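Local atomic coordinates of possible prolidase (Bifidobacterium longum NCC2705, PDB entry 2P9B), a protein that is a putative prolidase of the amidohydrolase family, possibly hydrolysing non-peptide carbon-nitrogen bonds instead, its true substrate not being established. Residues A[31-39]-A[47-56]. Sequence-based numbering, arbitrary orientation.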
# COMPACT_ATOMS: atom_id res chain seq x y z
N LEU A 31 14.24 19.57 -4.75
CA LEU A 31 15.49 19.92 -5.41
C LEU A 31 15.17 20.38 -6.82
O LEU A 31 14.52 19.66 -7.58
CB LEU A 31 16.41 18.70 -5.44
CG LEU A 31 16.55 18.01 -4.08
CD1 LEU A 31 17.34 16.73 -4.25
CD2 LEU A 31 17.23 18.95 -3.09
N ARG A 32 15.64 21.57 -7.18
CA ARG A 32 15.35 22.13 -8.50
C ARG A 32 16.39 21.84 -9.59
O ARG A 32 17.56 21.61 -9.30
CB ARG A 32 15.16 23.64 -8.36
CG ARG A 32 14.11 24.00 -7.33
CD ARG A 32 14.01 25.51 -7.14
NE ARG A 32 13.07 25.85 -6.08
CZ ARG A 32 13.24 25.55 -4.79
NH1 ARG A 32 14.32 24.90 -4.39
NH2 ARG A 32 12.32 25.90 -3.90
N ASN A 33 15.92 21.84 -10.83
CA ASN A 33 16.75 21.59 -12.02
C ASN A 33 17.74 20.45 -11.81
O ASN A 33 18.96 20.64 -11.80
CB ASN A 33 17.49 22.87 -12.41
CG ASN A 33 18.07 22.81 -13.80
OD1 ASN A 33 17.50 22.18 -14.70
ND2 ASN A 33 19.21 23.47 -14.01
N MSE A 34 17.17 19.26 -11.65
CA MSE A 34 17.91 18.03 -11.42
C MSE A 34 17.81 17.05 -12.58
O MSE A 34 16.87 17.08 -13.36
CB MSE A 34 17.37 17.33 -10.17
CG MSE A 34 17.41 18.16 -8.89
SE MSE A 34 19.17 18.64 -8.36
CE MSE A 34 19.71 16.95 -7.73
N THR A 35 18.80 16.16 -12.67
CA THR A 35 18.80 15.13 -13.69
C THR A 35 18.92 13.80 -12.96
O THR A 35 19.69 13.66 -12.02
CB THR A 35 20.00 15.26 -14.65
OG1 THR A 35 19.84 16.43 -15.46
CG2 THR A 35 20.11 14.03 -15.55
N ILE A 36 18.12 12.83 -13.39
CA ILE A 36 18.17 11.50 -12.80
C ILE A 36 18.62 10.58 -13.92
O ILE A 36 17.97 10.50 -14.96
CB ILE A 36 16.79 11.03 -12.29
CG1 ILE A 36 16.30 11.96 -11.18
CG2 ILE A 36 16.89 9.61 -11.77
CD1 ILE A 36 14.93 11.59 -10.62
N VAL A 37 19.75 9.92 -13.72
CA VAL A 37 20.29 9.02 -14.72
C VAL A 37 20.02 7.57 -14.34
O VAL A 37 20.36 7.14 -13.24
CB VAL A 37 21.81 9.23 -14.88
CG1 VAL A 37 22.35 8.32 -15.97
CG2 VAL A 37 22.10 10.70 -15.19
N VAL A 38 19.42 6.83 -15.26
CA VAL A 38 19.09 5.43 -15.02
C VAL A 38 19.91 4.50 -15.91
O VAL A 38 19.97 4.68 -17.12
CB VAL A 38 17.58 5.18 -15.27
CG1 VAL A 38 17.25 3.72 -15.02
CG2 VAL A 38 16.75 6.08 -14.35
N GLY A 39 20.53 3.50 -15.28
CA GLY A 39 21.35 2.55 -16.02
C GLY A 39 20.58 1.44 -16.70
O GLY A 39 19.37 1.32 -16.55
N VAL A 47 21.98 11.30 -9.50
CA VAL A 47 20.93 12.24 -9.12
C VAL A 47 21.70 13.52 -8.81
O VAL A 47 22.27 13.66 -7.73
CB VAL A 47 20.17 11.80 -7.86
CG1 VAL A 47 19.12 12.85 -7.50
CG2 VAL A 47 19.50 10.46 -8.08
N ALA A 48 21.72 14.45 -9.75
CA ALA A 48 22.48 15.68 -9.54
C ALA A 48 21.97 16.84 -10.38
O ALA A 48 21.20 16.65 -11.32
CB ALA A 48 23.95 15.42 -9.84
N PRO A 49 22.41 18.07 -10.05
CA PRO A 49 21.99 19.25 -10.80
C PRO A 49 22.23 19.02 -12.29
O PRO A 49 23.29 18.54 -12.68
CB PRO A 49 22.88 20.35 -10.23
CG PRO A 49 23.03 19.94 -8.80
CD PRO A 49 23.28 18.44 -8.92
N SER A 50 21.24 19.34 -13.10
CA SER A 50 21.33 19.14 -14.54
C SER A 50 22.51 19.87 -15.17
O SER A 50 23.18 19.33 -16.05
CB SER A 50 20.03 19.61 -15.21
OG SER A 50 18.92 18.90 -14.71
N ILE A 51 22.78 21.08 -14.72
CA ILE A 51 23.86 21.87 -15.28
C ILE A 51 25.23 21.20 -15.23
O ILE A 51 26.07 21.45 -16.09
CB ILE A 51 23.95 23.25 -14.58
CG1 ILE A 51 24.87 24.18 -15.36
CG2 ILE A 51 24.46 23.07 -13.16
CD1 ILE A 51 24.83 25.62 -14.87
N GLU A 52 25.45 20.32 -14.26
CA GLU A 52 26.74 19.65 -14.13
C GLU A 52 26.71 18.19 -14.53
O GLU A 52 27.72 17.49 -14.45
CB GLU A 52 27.24 19.75 -12.69
CG GLU A 52 26.29 19.14 -11.68
CD GLU A 52 26.81 19.16 -10.25
OE1 GLU A 52 27.27 20.23 -9.79
OE2 GLU A 52 26.75 18.11 -9.58
N THR A 53 25.55 17.72 -14.98
CA THR A 53 25.42 16.32 -15.34
C THR A 53 25.36 16.08 -16.84
O THR A 53 24.42 16.48 -17.50
CB THR A 53 24.16 15.72 -14.69
OG1 THR A 53 24.18 15.99 -13.28
CG2 THR A 53 24.11 14.21 -14.91
N SER A 54 26.40 15.42 -17.36
CA SER A 54 26.45 15.12 -18.78
C SER A 54 25.74 13.79 -19.01
O SER A 54 25.87 12.86 -18.21
CB SER A 54 27.90 15.02 -19.26
OG SER A 54 28.59 13.97 -18.59
N ILE A 55 25.00 13.70 -20.11
CA ILE A 55 24.28 12.47 -20.44
C ILE A 55 25.21 11.50 -21.16
O ILE A 55 25.72 11.81 -22.23
CB ILE A 55 23.09 12.75 -21.38
CG1 ILE A 55 22.30 13.98 -20.89
CG2 ILE A 55 22.19 11.52 -21.46
CD1 ILE A 55 21.70 13.82 -19.52
N PRO A 56 25.44 10.31 -20.57
CA PRO A 56 26.32 9.33 -21.20
C PRO A 56 25.88 9.01 -22.62
O PRO A 56 24.70 9.13 -22.96
CB PRO A 56 26.20 8.12 -20.27
CG PRO A 56 25.99 8.76 -18.94
CD PRO A 56 24.98 9.84 -19.26
O HOH W 1 21.10 22.38 -12.49
O HOH W 2 21.63 16.73 -17.29
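Strands 34-38 and 44-49 form an antiparallel beta hairpin in the small beta-sheet domain at one end of the molecule, and Thr35 pairs with Ala48 through two backbone hydrogen bonds: Thr35 N to Ala48 O, 2.8 Å, and Ala48 N to Thr35 O, 3.1 Å. Past Pro49 the chain enters a 3-10 turn, and one further backbone bond, Ser50 N to Asn33 O, is made almost straight (171° at the hydrogen) at the corner where Asn33 and Met34 form a G1 beta bulge opposite Ala19. Beside it, the hydroxyls Thr35 OG1 and Ser50 OG meet at 2.7 Å; Ser50 OG is also hydrogen-bonded to the backbone N of His18, and a water links Thr35 OG1 to Thr53 O. Bent at chi2 and chi3 (-62° and -74°), the selenomethionine Met34 folds back, laying CE 3.5 Å from Ala48 C and SE 3.7 Å from Pro49 N. Thr53 adds a side-chain bond to the turn: its OG1 donates to Pro49 O at 2.8 Å, from the face of that carbonyl opposite the other donor, Glu52 N, while its CG2 lies 4.1 Å from Val37 CG2 and also touches Thr35 CG2. A serine in its place would keep a hydroxyl for Pro49 O but would probably open a gap beside Thr35 CG2 and Val37 CG2. The buried Ser50 hydroxyl, gripped by two partners, thus ties the hairpin to the chain just after strand 14-17.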